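Local coordinates for protein copper chaperone PCu(A)C (Methylosinus trichosporium OB3b, PDB 6P1F) that probably serves as a periplasmic copper chaperone, its PCu(A)C domain binding copper through a histidine brace, at residues I8-W14 with L27-N33; A35-L41 with A66-L72; A47-Q53 with E85-K91. One frame throughout, in Å; residues are numbered along the deposited sequence.

Contact 1: residues I8-W14 with L27-N33; sequences IKIEHPW and LYMLVVN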
loop_
_atom_site.group_PDB
_atom_site.type_symbol
_atom_site.label_atom_id
_atom_site.label_comp_id
_atom_site.label_asym_id
_atom_site.label_seq_id
_atom_site.Cartn_x
_atom_site.Cartn_y
_atom_site.Cartn_z
ATOM N N ILE A 8 -2.001 14.260 -3.026
ATOM C CA ILE A 8 -2.110 12.898 -2.507
ATOM C C ILE A 8 -1.656 12.813 -1.066
ATOM O O ILE A 8 -0.637 13.402 -0.698
ATOM C CB ILE A 8 -1.242 11.931 -3.340
ATOM C CG1 ILE A 8 -1.807 11.816 -4.746
ATOM C CG2 ILE A 8 -1.124 10.572 -2.679
ATOM C CD1 ILE A 8 -3.161 11.143 -4.789
ATOM N N LYS A 9 -2.432 12.105 -0.232
ATOM C CA LYS A 9 -1.986 11.799 1.117
ATOM C C LYS A 9 -2.017 10.323 1.290
ATOM O O LYS A 9 -2.903 9.661 0.769
ATOM C CB LYS A 9 -2.882 12.437 2.198
ATOM C CG LYS A 9 -2.643 13.932 2.310
ATOM C CD LYS A 9 -3.202 14.496 3.634
ATOM C CE LYS A 9 -2.729 15.938 3.824
ATOM N NZ LYS A 9 -2.950 16.440 5.220
ATOM N N ILE A 10 -1.078 9.803 2.060
ATOM C CA ILE A 10 -1.085 8.387 2.413
ATOM C C ILE A 10 -1.067 8.344 3.929
ATOM O O ILE A 10 -0.164 8.896 4.548
ATOM C CB ILE A 10 0.130 7.640 1.828
ATOM C CG1 ILE A 10 0.180 7.778 0.286
ATOM C CG2 ILE A 10 0.098 6.162 2.236
ATOM C CD1 ILE A 10 1.118 8.917 -0.225
ATOM N N GLU A 11 -2.065 7.699 4.532
ATOM C CA GLU A 11 -2.183 7.714 5.995
ATOM C C GLU A 11 -1.912 6.343 6.567
ATOM O O GLU A 11 -2.495 5.357 6.110
ATOM C CB GLU A 11 -3.589 8.152 6.426
ATOM C CG GLU A 11 -4.034 9.494 5.843
ATOM C CD GLU A 11 -3.493 10.705 6.596
ATOM O OE1 GLU A 11 -2.738 10.551 7.596
ATOM O OE2 GLU A 11 -3.856 11.827 6.177
ATOM N N HIS A 12 -1.058 6.313 7.584
ATOM C CA HIS A 12 -0.791 5.128 8.419
ATOM C C HIS A 12 -0.589 3.812 7.648
ATOM O O HIS A 12 -1.262 2.813 7.918
ATOM C CB HIS A 12 -1.915 4.952 9.449
ATOM C CG HIS A 12 -2.037 6.107 10.396
ATOM N ND1 HIS A 12 -1.588 6.056 11.702
ATOM C CD2 HIS A 12 -2.534 7.353 10.222
ATOM C CE1 HIS A 12 -1.827 7.211 12.294
ATOM N NE2 HIS A 12 -2.401 8.017 11.418
ATOM N N PRO A 13 0.331 3.810 6.682
ATOM C CA PRO A 13 0.604 2.535 5.999
ATOM C C PRO A 13 1.177 1.502 6.951
ATOM O O PRO A 13 2.080 1.782 7.767
ATOM C CB PRO A 13 1.618 2.921 4.921
ATOM C CG PRO A 13 2.317 4.191 5.487
ATOM C CD PRO A 13 1.220 4.899 6.215
ATOM N N TRP A 14 0.654 0.282 6.867
ATOM C CA TRP A 14 1.201 -0.784 7.686
ATOM C C TRP A 14 1.008 -2.099 6.961
ATOM O O TRP A 14 0.184 -2.181 6.057
ATOM C CB TRP A 14 0.517 -0.844 9.070
ATOM C CG TRP A 14 -0.964 -1.157 9.065
ATOM C CD1 TRP A 14 -1.991 -0.293 8.811
ATOM C CD2 TRP A 14 -1.568 -2.435 9.325
ATOM N NE1 TRP A 14 -3.209 -0.964 8.883
ATOM C CE2 TRP A 14 -2.966 -2.267 9.228
ATOM C CE3 TRP A 14 -1.050 -3.702 9.651
ATOM C CZ2 TRP A 14 -3.870 -3.330 9.458
ATOM C CZ3 TRP A 14 -1.952 -4.757 9.873
ATOM C CH2 TRP A 14 -3.333 -4.558 9.762
ATOM N N LEU A 27 -0.559 -5.425 2.766
ATOM C CA LEU A 27 -0.267 -4.066 3.179
ATOM C C LEU A 27 -1.564 -3.252 3.134
ATOM O O LEU A 27 -2.406 -3.460 2.283
ATOM C CB LEU A 27 0.793 -3.452 2.270
ATOM C CG LEU A 27 1.145 -1.981 2.528
ATOM C CD1 LEU A 27 2.651 -1.707 2.360
ATOM C CD2 LEU A 27 0.302 -1.102 1.653
ATOM N N TYR A 28 -1.724 -2.325 4.086
ATOM C CA TYR A 28 -2.921 -1.530 4.175
ATOM C C TYR A 28 -2.576 -0.070 4.365
ATOM O O TYR A 28 -1.746 0.248 5.195
ATOM C CB TYR A 28 -3.781 -1.989 5.355
ATOM C CG TYR A 28 -3.926 -3.484 5.452
ATOM C CD1 TYR A 28 -4.895 -4.157 4.706
ATOM C CD2 TYR A 28 -3.080 -4.215 6.269
ATOM C CE1 TYR A 28 -5.023 -5.536 4.815
ATOM C CE2 TYR A 28 -3.206 -5.576 6.391
ATOM C CZ TYR A 28 -4.191 -6.230 5.654
ATOM O OH TYR A 28 -4.358 -7.594 5.736
ATOM N N MET A 29 -3.157 0.806 3.566
ATOM C CA MET A 29 -2.921 2.230 3.745
ATOM C C MET A 29 -4.138 2.987 3.278
ATOM O O MET A 29 -4.826 2.556 2.359
ATOM C CB MET A 29 -1.695 2.688 2.950
ATOM C CG MET A 29 -1.786 2.361 1.448
ATOM S SD MET A 29 -0.186 2.719 0.632
ATOM C CE MET A 29 -0.503 2.065 -1.025
ATOM N N LEU A 30 -4.390 4.133 3.895
ATOM C CA LEU A 30 -5.452 5.014 3.434
ATOM C C LEU A 30 -4.866 5.937 2.395
ATOM O O LEU A 30 -3.902 6.653 2.693
ATOM C CB LEU A 30 -6.010 5.796 4.638
ATOM C CG LEU A 30 -6.912 7.001 4.362
ATOM C CD1 LEU A 30 -8.085 6.631 3.482
ATOM C CD2 LEU A 30 -7.412 7.474 5.722
ATOM N N VAL A 31 -5.383 5.884 1.168
ATOM C CA VAL A 31 -4.874 6.762 0.113
ATOM C C VAL A 31 -5.919 7.811 -0.204
ATOM O O VAL A 31 -7.083 7.488 -0.452
ATOM C CB VAL A 31 -4.566 5.961 -1.162
ATOM C CG1 VAL A 31 -4.013 6.886 -2.259
ATOM C CG2 VAL A 31 -3.582 4.830 -0.866
ATOM N N VAL A 32 -5.523 9.074 -0.213
ATOM C CA VAL A 32 -6.506 10.119 -0.426
ATOM C C VAL A 32 -6.075 10.991 -1.592
ATOM O O VAL A 32 -4.929 11.423 -1.658
ATOM C CB VAL A 32 -6.682 11.006 0.834
ATOM C CG1 VAL A 32 -7.599 12.146 0.528
ATOM C CG2 VAL A 32 -7.219 10.180 2.024
ATOM N N ASN A 33 -6.959 11.165 -2.570
ATOM C CA ASN A 33 -6.683 12.140 -3.623
ATOM C C ASN A 33 -7.531 13.373 -3.395
ATOM O O ASN A 33 -8.751 13.342 -3.601
ATOM C CB ASN A 33 -6.973 11.548 -5.013
ATOM C CG ASN A 33 -6.706 12.558 -6.126
ATOM O OD1 ASN A 33 -5.927 13.495 -5.947
ATOM N ND2 ASN A 33 -7.309 12.340 -7.312
#
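I8, a branched apolar residue on the buried face of the sheet, rests its CD1 against the N33 side chain, 3.8 Å from CB of N33. N33 spends its own polar atoms on A35, R37 and P70. K9 and V32 form the first hydrogen-bonded pair, and the lysine then leads away to E2 of strand 2-5, with which it forms a salt bridge, as suits a residue on the outward face. I10 returns to the interior, where its CG2 lies 3.8 Å from SD of M29, the two side chains running alongside each other. Next, E11 and L30 bond through both backbones, and the CB and CG of the glutamate rest against the leucine CD2 while its carboxylate bends off. At H12 and P13 the register slips by one residue, a beta bulge. H12, a copper ligand in the metal-loaded protein though no metal is bound here, turns off the strand with positive phi. P13, which has no N-H to give, suits the bulge, and its CB lies 3.9 Å from CB of M29. W14 restores the pairing with Y28, whose N lies 2.7 Å from O of W14. With CG set between the backbone N and the carbonyl carbon (chi1 63°), the indole swings back over Y28: CD2 of Y28 sits 3.4 Å from CZ2 of W14, over one indole face, with the ring planes 38° apart, and Y28 CB makes a CH-pi contact with the five-membered ring. A leucine here would probably leave one side of the Y28 ring poorly covered and the tyrosine freer to shift beside H83. This antiparallel hairpin is flanked by strand 109-118 beside 8-16 and strand 73-89 beside 24-33, while strand 98-105 packs on its I8, I10 and M29 face.

Contact 2: residues A35-L41 with A66-L72; sequences ADRPDRL and AIYLPPL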
loop_
_atom_site.group_PDB
_atom_site.type_symbol
_atom_site.label_atom_id
_atom_site.label_comp_id
_atom_site.label_asym_id
_atom_site.label_seq_id
_atom_site.Cartn_x
_atom_site.Cartn_y
_atom_site.Cartn_z
ATOM N N ALA A 35 -7.083 16.145 -5.112
ATOM C CA ALA A 35 -7.146 16.929 -6.361
ATOM C C ALA A 35 -8.532 16.891 -6.997
ATOM O O ALA A 35 -9.295 15.934 -6.825
ATOM C CB ALA A 35 -6.113 16.421 -7.394
ATOM N N ASP A 36 -8.826 17.935 -7.764
ATOM C CA ASP A 36 -10.029 18.020 -8.584
ATOM C C ASP A 36 -9.895 17.235 -9.868
ATOM O O ASP A 36 -10.762 17.340 -10.730
ATOM C CB ASP A 36 -10.305 19.469 -9.002
ATOM C CG ASP A 36 -10.808 20.309 -7.889
ATOM O OD1 ASP A 36 -11.194 19.724 -6.857
ATOM O OD2 ASP A 36 -10.824 21.551 -8.059
ATOM N N ARG A 37 -8.767 16.549 -10.024
ATOM C CA ARG A 37 -8.444 15.765 -11.226
ATOM C C ARG A 37 -8.018 14.391 -10.730
ATOM O O ARG A 37 -7.607 14.250 -9.580
ATOM C CB ARG A 37 -7.313 16.402 -12.048
ATOM C CG ARG A 37 -7.388 17.918 -12.195
ATOM C CD ARG A 37 -7.716 18.329 -13.626
ATOM N NE ARG A 37 -6.670 17.941 -14.572
ATOM C CZ ARG A 37 -6.898 17.564 -15.828
ATOM N NH1 ARG A 37 -8.142 17.516 -16.300
ATOM N NH2 ARG A 37 -5.880 17.226 -16.614
ATOM N N PRO A 38 -8.156 13.358 -11.570
ATOM C CA PRO A 38 -7.809 12.036 -11.080
ATOM C C PRO A 38 -6.298 11.858 -11.004
ATOM O O PRO A 38 -5.526 12.648 -11.549
ATOM C CB PRO A 38 -8.416 11.081 -12.145
ATOM C CG PRO A 38 -8.482 11.924 -13.383
ATOM C CD PRO A 38 -8.767 13.332 -12.913
ATOM N N ASP A 39 -5.882 10.842 -10.268
ATOM C CA ASP A 39 -4.484 10.458 -10.251
ATOM C C ASP A 39 -4.453 8.928 -10.386
ATOM O O ASP A 39 -5.492 8.284 -10.454
ATOM C CB ASP A 39 -3.773 10.911 -8.948
ATOM C CG ASP A 39 -2.275 11.136 -9.133
ATOM O OD1 ASP A 39 -1.642 10.478 -9.969
ATOM O OD2 ASP A 39 -1.709 11.974 -8.389
ATOM N N ARG A 40 -3.260 8.362 -10.439
ATOM C CA ARG A 40 -3.125 6.899 -10.528
ATOM C C ARG A 40 -1.891 6.492 -9.780
ATOM O O ARG A 40 -0.831 7.028 -10.029
ATOM C CB ARG A 40 -3.013 6.440 -11.997
ATOM C CG ARG A 40 -3.195 4.919 -12.174
ATOM C CD ARG A 40 -3.082 4.515 -13.657
ATOM N NE ARG A 40 -3.430 5.662 -14.480
ATOM C CZ ARG A 40 -4.589 5.809 -15.103
ATOM N NH1 ARG A 40 -5.502 4.840 -15.055
ATOM N NH2 ARG A 40 -4.813 6.911 -15.802
ATOM N N LEU A 41 -2.049 5.539 -8.857
ATOM C CA LEU A 41 -0.904 4.922 -8.203
ATOM C C LEU A 41 -0.381 3.861 -9.133
ATOM O O LEU A 41 -1.038 2.833 -9.308
ATOM C CB LEU A 41 -1.320 4.322 -6.862
ATOM C CG LEU A 41 -0.201 3.549 -6.149
ATOM C CD1 LEU A 41 1.051 4.327 -5.967
ATOM C CD2 LEU A 41 -0.715 3.068 -4.799
ATOM N N ALA A 66 -2.267 -1.204 -10.625
ATOM C CA ALA A 66 -2.283 0.235 -10.409
ATOM C C ALA A 66 -3.616 0.549 -9.746
ATOM O O ALA A 66 -4.511 -0.292 -9.729
ATOM C CB ALA A 66 -2.116 0.997 -11.708
ATOM N N ILE A 67 -3.745 1.729 -9.159
ATOM C CA ILE A 67 -5.045 2.140 -8.669
ATOM C C ILE A 67 -5.409 3.449 -9.340
ATOM O O ILE A 67 -4.670 4.409 -9.196
ATOM C CB ILE A 67 -5.061 2.375 -7.145
ATOM C CG1 ILE A 67 -4.593 1.151 -6.360
ATOM C CG2 ILE A 67 -6.468 2.791 -6.695
ATOM C CD1 ILE A 67 -4.529 1.419 -4.838
ATOM N N TYR A 68 -6.517 3.488 -10.081
ATOM C CA TYR A 68 -7.025 4.775 -10.529
ATOM C C TYR A 68 -7.753 5.447 -9.367
ATOM O O TYR A 68 -8.628 4.863 -8.727
ATOM C CB TYR A 68 -7.969 4.590 -11.730
ATOM C CG TYR A 68 -8.681 5.843 -12.200
ATOM C CD1 TYR A 68 -8.048 6.766 -13.037
ATOM C CD2 TYR A 68 -9.998 6.083 -11.839
ATOM C CE1 TYR A 68 -8.721 7.889 -13.501
ATOM C CE2 TYR A 68 -10.673 7.193 -12.300
ATOM C CZ TYR A 68 -10.028 8.098 -13.118
ATOM O OH TYR A 68 -10.738 9.191 -13.559
ATOM N N LEU A 69 -7.362 6.680 -9.096
ATOM C CA LEU A 69 -7.958 7.492 -8.058
ATOM C C LEU A 69 -8.761 8.642 -8.625
ATOM O O LEU A 69 -8.166 9.604 -9.090
ATOM C CB LEU A 69 -6.844 8.076 -7.196
ATOM C CG LEU A 69 -5.942 6.997 -6.618
ATOM C CD1 LEU A 69 -4.588 7.597 -6.250
ATOM C CD2 LEU A 69 -6.657 6.463 -5.387
ATOM N N PRO A 70 -10.094 8.564 -8.589
ATOM C CA PRO A 70 -10.953 9.664 -9.042
ATOM C C PRO A 70 -10.638 10.939 -8.271
ATOM O O PRO A 70 -10.068 10.853 -7.175
ATOM C CB PRO A 70 -12.366 9.180 -8.713
ATOM C CG PRO A 70 -12.263 7.711 -8.691
ATOM C CD PRO A 70 -10.869 7.354 -8.251
ATOM N N PRO A 71 -11.036 12.085 -8.815
ATOM C CA PRO A 71 -10.925 13.330 -8.047
ATOM C C PRO A 71 -11.660 13.191 -6.712
ATOM O O PRO A 71 -12.684 12.514 -6.636
ATOM C CB PRO A 71 -11.620 14.364 -8.932
ATOM C CG PRO A 71 -11.726 13.734 -10.284
ATOM C CD PRO A 71 -11.748 12.256 -10.093
ATOM N N LEU A 72 -11.125 13.835 -5.674
ATOM C CA LEU A 72 -11.809 13.948 -4.380
ATOM C C LEU A 72 -12.282 12.604 -3.870
ATOM O O LEU A 72 -13.460 12.437 -3.529
ATOM C CB LEU A 72 -12.990 14.901 -4.485
ATOM C CG LEU A 72 -12.663 16.274 -5.071
ATOM C CD1 LEU A 72 -13.917 17.128 -5.057
ATOM C CD2 LEU A 72 -11.590 16.922 -4.230
#
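R40 and Y68 face each other as a non-hydrogen-bonded pair, and the arginine side chain crosses that of Y68 obliquely. Its CB lies 3.8 Å from the backbone O of I67, and CG of R40 comes closer to the same oxygen, at 3.4 Å. CD then passes CB of A66, whose small side chain leaves room for the long one. A sharp bend at chi3 (-25°) turns the chain back, so that NH1 ends 3.8 Å from CD1 of Y68, which lies over one face of the guanidinium; the two planes are 42° apart. NH2 makes a long, weak ion pair with E106. Backbone bonds of D39 with L69 and of L41 with I67 flank this pair, making the short strand 67-69 an antiparallel neighbour of strand 39-45 in the beta-rich PCu(A)C domain. The alternation sorts the residues: L41, I67 and L69 turn inward, with F105 and F54 among their neighbours, while R40 and Y68 lie on the outer face. P38, having no N-H, suits the strand's entrance; its CB packs 3.5 Å from CE1 of Y68. Past the strands, P71 CB covers the D36 carbonyl carbon, and L72 N donates to O of A35 at 3.0 Å.

Contact 3: residues A47-Q53 with E85-K91; sequences ADFRSVQ and ELVDISK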
loop_
_atom_site.group_PDB
_atom_site.type_symbol
_atom_site.label_atom_id
_atom_site.label_comp_id
_atom_site.label_asym_id
_atom_site.label_seq_id
_atom_site.Cartn_x
_atom_site.Cartn_y
_atom_site.Cartn_z
ATOM N N ALA A 47 13.120 -2.986 -2.791
ATOM C CA ALA A 47 14.056 -4.078 -2.970
ATOM C C ALA A 47 13.600 -5.286 -2.148
ATOM O O ALA A 47 14.214 -6.349 -2.215
ATOM C CB ALA A 47 15.466 -3.645 -2.564
ATOM N N ASP A 48 12.530 -5.115 -1.372
ATOM C CA ASP A 48 12.052 -6.162 -0.474
ATOM C C ASP A 48 11.190 -7.183 -1.200
ATOM O O ASP A 48 11.081 -8.309 -0.741
ATOM C CB ASP A 48 11.235 -5.584 0.701
ATOM C CG ASP A 48 12.082 -4.789 1.691
ATOM O OD1 ASP A 48 13.321 -4.821 1.590
ATOM O OD2 ASP A 48 11.496 -4.143 2.590
ATOM N N PHE A 49 10.566 -6.791 -2.310
ATOM C CA PHE A 49 9.597 -7.676 -2.968
ATOM C C PHE A 49 9.503 -7.381 -4.448
ATOM O O PHE A 49 9.903 -6.317 -4.938
ATOM C CB PHE A 49 8.204 -7.568 -2.295
ATOM C CG PHE A 49 7.726 -6.160 -2.087
ATOM C CD1 PHE A 49 7.056 -5.470 -3.080
ATOM C CD2 PHE A 49 7.940 -5.521 -0.862
ATOM C CE1 PHE A 49 6.615 -4.151 -2.886
ATOM C CE2 PHE A 49 7.493 -4.205 -0.660
ATOM C CZ PHE A 49 6.844 -3.527 -1.696
ATOM N N ARG A 50 9.007 -8.351 -5.203
ATOM C CA ARG A 50 8.980 -8.209 -6.652
ATOM C C ARG A 50 7.890 -7.278 -7.138
ATOM O O ARG A 50 8.104 -6.449 -8.021
ATOM C CB ARG A 50 8.783 -9.589 -7.309
ATOM C CG ARG A 50 8.952 -9.554 -8.851
ATOM C CD ARG A 50 8.233 -10.721 -9.587
ATOM N NE ARG A 50 8.656 -12.048 -9.144
ATOM C CZ ARG A 50 9.695 -12.727 -9.644
ATOM N NH1 ARG A 50 10.436 -12.221 -10.624
ATOM N NH2 ARG A 50 9.999 -13.925 -9.165
ATOM N N SER A 51 6.683 -7.444 -6.624
ATOM C CA SER A 51 5.590 -6.706 -7.212
ATOM C C SER A 51 4.455 -6.587 -6.241
ATOM O O SER A 51 4.527 -7.121 -5.132
ATOM C CB SER A 51 5.110 -7.379 -8.499
ATOM O OG SER A 51 4.713 -8.705 -8.232
ATOM N N VAL A 52 3.445 -5.835 -6.658
ATOM C CA VAL A 52 2.242 -5.681 -5.854
ATOM C C VAL A 52 1.004 -5.935 -6.679
ATOM O O VAL A 52 0.988 -5.790 -7.922
ATOM C CB VAL A 52 2.129 -4.278 -5.226
ATOM C CG1 VAL A 52 3.368 -3.953 -4.371
ATOM C CG2 VAL A 52 1.912 -3.233 -6.298
ATOM N N GLN A 53 -0.025 -6.369 -5.968
ATOM C CA GLN A 53 -1.350 -6.568 -6.525
ATOM C C GLN A 53 -2.362 -5.868 -5.644
ATOM O O GLN A 53 -2.504 -6.158 -4.441
ATOM C CB GLN A 53 -1.702 -8.070 -6.636
ATOM C CG GLN A 53 -0.679 -8.847 -7.454
ATOM C CD GLN A 53 -0.851 -10.367 -7.389
ATOM O OE1 GLN A 53 -1.663 -10.890 -6.621
ATOM N NE2 GLN A 53 -0.056 -11.082 -8.180
ATOM N N GLU A 85 -1.499 -6.743 -1.948
ATOM C CA GLU A 85 -0.688 -7.926 -1.707
ATOM C C GLU A 85 0.737 -7.658 -2.170
ATOM O O GLU A 85 0.948 -7.205 -3.289
ATOM C CB GLU A 85 -1.254 -9.147 -2.433
ATOM C CG GLU A 85 -2.393 -9.785 -1.689
ATOM C CD GLU A 85 -2.274 -11.288 -1.677
ATOM O OE1 GLU A 85 -2.747 -11.905 -2.651
ATOM O OE2 GLU A 85 -1.697 -11.839 -0.705
ATOM N N LEU A 86 1.699 -7.872 -1.277
ATOM C CA LEU A 86 3.128 -7.810 -1.612
ATOM C C LEU A 86 3.557 -9.196 -2.028
ATOM O O LEU A 86 3.371 -10.149 -1.275
ATOM C CB LEU A 86 3.949 -7.349 -0.406
ATOM C CG LEU A 86 3.416 -6.071 0.245
ATOM C CD1 LEU A 86 4.289 -5.680 1.466
ATOM C CD2 LEU A 86 3.308 -4.940 -0.765
ATOM N N VAL A 87 4.098 -9.306 -3.232
ATOM C CA VAL A 87 4.318 -10.584 -3.879
ATOM C C VAL A 87 5.807 -10.870 -4.016
ATOM O O VAL A 87 6.555 -9.990 -4.459
ATOM C CB VAL A 87 3.668 -10.576 -5.283
ATOM C CG1 VAL A 87 3.926 -11.902 -6.030
ATOM C CG2 VAL A 87 2.168 -10.290 -5.169
ATOM N N ASP A 88 6.201 -12.101 -3.695
ATOM C CA ASP A 88 7.600 -12.556 -3.791
ATOM C C ASP A 88 8.515 -11.689 -2.947
ATOM O O ASP A 88 9.463 -11.081 -3.426
ATOM C CB ASP A 88 8.060 -12.609 -5.261
ATOM C CG ASP A 88 7.284 -13.638 -6.075
ATOM O OD1 ASP A 88 6.667 -14.555 -5.482
ATOM O OD2 ASP A 88 7.299 -13.545 -7.312
ATOM N N ILE A 89 8.226 -11.695 -1.651
ATOM C CA ILE A 89 9.028 -10.999 -0.669
ATOM C C ILE A 89 10.374 -11.690 -0.492
ATOM O O ILE A 89 10.420 -12.892 -0.219
ATOM C CB ILE A 89 8.283 -10.921 0.655
ATOM C CG1 ILE A 89 7.009 -10.063 0.518
ATOM C CG2 ILE A 89 9.193 -10.406 1.754
ATOM C CD1 ILE A 89 6.036 -10.272 1.696
ATOM N N SER A 90 11.472 -10.950 -0.647
ATOM C CA SER A 90 12.781 -11.563 -0.419
ATOM C C SER A 90 13.297 -11.240 0.975
ATOM O O SER A 90 14.061 -12.013 1.553
ATOM C CB SER A 90 13.782 -11.131 -1.494
ATOM O OG SER A 90 13.707 -9.736 -1.709
ATOM N N LYS A 91 12.859 -10.114 1.526
ATOM C CA LYS A 91 13.265 -9.740 2.872
ATOM C C LYS A 91 12.224 -8.823 3.507
ATOM O O LYS A 91 11.542 -8.056 2.814
ATOM C CB LYS A 91 14.643 -9.062 2.844
ATOM C CG LYS A 91 14.716 -7.785 2.050
ATOM C CD LYS A 91 15.906 -6.917 2.510
ATOM C CE LYS A 91 16.277 -5.854 1.478
ATOM N NZ LYS A 91 16.367 -6.418 0.098
#
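F49 and L86 form the apolar centre: the methyl CD2 of L86 sits over one face of the F49 ring, 4.1 Å from its centroid and offset toward the rim. The same methyl touches CG1 of V52 at 3.7 Å, valine and leucine lying side by side. F49 CG, set between the backbone N and the carbonyl carbon (chi1 49°), turns the ring against L86, near V44 and M101. On the other face, V87 CG2 rests against CD of Q53. Strands 49-55 and 73-89 run antiparallel here, with a classic beta bulge in which R50 and S51 both face V87, and each chain turns a corner, at R50 and at D88. Arginine and aspartate suit these corners because their charges can pair at the edge: R50 NE meets OD2 of D88 at 2.7 Å, and OD2 lies in the R50 guanidinium plane and accepts through its anti lone pair, although the two planes stand 77° apart. E85, a zinc ligand in the metal-loaded protein, pairs with R24. At the far edge O of D48 accepts a bond from N of S90, while K91 crosses D48 at about a right angle, its CE against OD1, with a long salt bridge from NZ.

Contact 1 closes before the other two open, whereas the segments of contacts 2 and 3 alternate along the chain. All three reach one mixed, curled beta sheet of the PCu(A)C domain. Contacts 1 and 2 have centres about 13 Å apart and touch through N33, whose ND2 probably bonds O of P70; strand 39-45 is the next strand after 24-33. Contacts 1 and 3, with centres about 18 Å apart, lie on opposite sides of the chain's centre and meet where L27 packs on L86. Contacts 2 and 3, with centres about 24 Å apart, do not touch. Contact 1 carries the copper ligand H12 and contact 3 the zinc ligand E85, so this one sheet carries residues of both metal sites.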